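Local structure of periplasmic beta-glucosidase (Pseudomonas aeruginosa, 6R5I) at residues A475-S480 with L513-M518. The protein probably hydrolyses terminal, non-reducing beta-D-glucosyl residues with release of beta-D-glucose, as a periplasmic member of glycosyl hydrolase family 3. Numbering follows the deposited sequence.
Sequences AVVGES and LVLVLM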
loop_
_atom_site.group_PDB
_atom_site.type_symbol
_atom_site.label_atom_id
_atom_site.label_comp_id
_atom_site.label_asym_id
_atom_site.label_seq_id
_atom_site.Cartn_x
_atom_site.Cartn_y
_atom_site.Cartn_z
ATOM N N ALA A 475 30.765 0.717 14.426
ATOM C CA ALA A 475 29.582 1.526 14.759
ATOM C C ALA A 475 28.408 0.576 14.950
ATOM O O ALA A 475 28.074 -0.135 13.994
ATOM C CB ALA A 475 29.301 2.561 13.693
ATOM N N VAL A 476 27.828 0.555 16.145
ATOM C CA VAL A 476 26.730 -0.388 16.479
ATOM C C VAL A 476 25.462 0.463 16.540
ATOM O O VAL A 476 25.277 1.217 17.515
ATOM C CB VAL A 476 26.990 -1.193 17.757
ATOM C CG1 VAL A 476 25.975 -2.300 17.881
ATOM C CG2 VAL A 476 28.396 -1.761 17.796
ATOM N N VAL A 477 24.686 0.413 15.462
ATOM C CA VAL A 477 23.615 1.395 15.171
ATOM C C VAL A 477 22.370 0.669 14.664
ATOM O O VAL A 477 22.464 -0.504 14.327
ATOM C CB VAL A 477 24.102 2.451 14.164
ATOM C CG1 VAL A 477 25.090 3.409 14.817
ATOM C CG2 VAL A 477 24.668 1.831 12.917
ATOM N N GLY A 478 21.239 1.360 14.713
ATOM C CA GLY A 478 19.987 0.871 14.124
ATOM C C GLY A 478 18.830 1.191 15.023
ATOM O O GLY A 478 18.769 2.322 15.578
ATOM N N GLU A 479 17.927 0.238 15.164
ATOM C CA GLU A 479 16.676 0.423 15.933
ATOM C C GLU A 479 16.876 -0.162 17.327
ATOM O O GLU A 479 17.576 -1.198 17.453
ATOM C CB GLU A 479 15.527 -0.332 15.259
ATOM C CG GLU A 479 15.219 0.131 13.870
ATOM C CD GLU A 479 14.062 -0.618 13.239
ATOM O OE1 GLU A 479 13.996 -1.901 13.423
ATOM O OE2 GLU A 479 13.272 0.055 12.524
ATOM N N SER A 480 16.250 0.434 18.333
ATOM C CA SER A 480 15.946 -0.246 19.609
ATOM C C SER A 480 14.813 -1.256 19.386
ATOM O O SER A 480 14.024 -1.113 18.425
ATOM C CB SER A 480 15.611 0.724 20.727
ATOM O OG SER A 480 14.442 1.463 20.415
ATOM N N LEU A 513 35.298 2.249 8.640
ATOM C CA LEU A 513 34.001 2.289 9.351
ATOM C C LEU A 513 33.254 0.995 9.057
ATOM O O LEU A 513 32.869 0.774 7.875
ATOM C CB LEU A 513 33.214 3.521 8.915
ATOM C CG LEU A 513 31.808 3.633 9.498
ATOM C CD1 LEU A 513 31.875 3.802 11.002
ATOM C CD2 LEU A 513 31.065 4.801 8.860
ATOM N N VAL A 514 33.068 0.190 10.102
ATOM C CA VAL A 514 32.344 -1.102 10.066
ATOM C C VAL A 514 30.999 -0.886 10.753
ATOM O O VAL A 514 30.999 -0.484 11.923
ATOM C CB VAL A 514 33.133 -2.219 10.768
ATOM C CG1 VAL A 514 32.305 -3.485 10.914
ATOM C CG2 VAL A 514 34.454 -2.494 10.074
ATOM N N LEU A 515 29.895 -1.107 10.032
ATOM C CA LEU A 515 28.536 -0.950 10.590
ATOM C C LEU A 515 28.044 -2.313 11.063
ATOM O O LEU A 515 27.940 -3.233 10.229
ATOM C CB LEU A 515 27.607 -0.402 9.506
ATOM C CG LEU A 515 27.371 1.090 9.506
ATOM C CD1 LEU A 515 28.641 1.879 9.749
ATOM C CD2 LEU A 515 26.632 1.508 8.256
ATOM N N VAL A 516 27.703 -2.399 12.335
ATOM C CA VAL A 516 26.955 -3.546 12.915
ATOM C C VAL A 516 25.523 -3.056 13.162
ATOM O O VAL A 516 25.315 -2.210 14.031
ATOM C CB VAL A 516 27.636 -4.049 14.193
ATOM C CG1 VAL A 516 26.808 -5.120 14.879
ATOM C CG2 VAL A 516 29.035 -4.532 13.917
ATOM N N LEU A 517 24.596 -3.510 12.345
ATOM C CA LEU A 517 23.188 -3.067 12.347
ATOM C C LEU A 517 22.373 -3.974 13.264
ATOM O O LEU A 517 22.434 -5.223 13.116
ATOM C CB LEU A 517 22.630 -3.165 10.927
ATOM C CG LEU A 517 23.356 -2.370 9.857
ATOM C CD1 LEU A 517 22.577 -2.496 8.545
ATOM C CD2 LEU A 517 23.488 -0.915 10.260
ATOM N N MET A 518 21.605 -3.352 14.141
ATOM C CA MET A 518 20.516 -4.014 14.902
ATOM C C MET A 518 19.193 -3.423 14.456
ATOM O O MET A 518 19.096 -2.211 14.338
ATOM C CB MET A 518 20.680 -3.833 16.399
ATOM C CG MET A 518 21.921 -4.455 16.898
ATOM S SD MET A 518 21.733 -4.849 18.660
ATOM C CE MET A 518 23.400 -5.434 18.942
#
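V476 and V516 sit side by side on one face of a parallel strand pair, their CG1 methyls 4.2 Å apart. In both valines CG1 lies anti to the backbone N (chi1 -169° in V476), which sets matching branches next to each other. M518 joins them from further along its strand. Its chain is extended beyond CG and crosses V476 at an angle, so that CE ends 4.2 Å from V476 CG1. On this face I549 and L553 of helix 545-553 pack on V516.

The other face carries A475, V477, L515 and L517. CB of A475 meets two leucine methyls, CD1 of L513 at 3.9 Å and CD1 of L515. In V477, chi1 of -73° puts CG1 anti to the carbonyl carbon, which leaves CG2 between the backbone N and that carbon. From there CG2 reaches CD2 of L517 at 4.0 Å and the branch point of L515 more loosely. L503 of helix 497-508 packs on A475, V477 and L515.

A475 pairs with L515, V476 with V516, V477 with L517 and G478 with M518. Five backbone hydrogen bonds hold this parallel register, starting with A475 N to V514 O at 2.8 Å. At the C-terminal end G478 has no side chain, which lets its CA come within 3.2 Å of M518 O, where a CB would clash. The same oxygen accepts E479 N at 2.8 Å, with the donor tilted 27° from the carbonyl plane. OE2 of E479 forms salt bridges with R490 and R521, and OE1 accepts the backbone N of G520.

The two strands are neighbours in the six-stranded mixed sheet of the family 3 C-terminal domain. The connection between them includes helix 497-508, and together they form a classic beta-alpha-beta crossover unit, buried between helices on both faces.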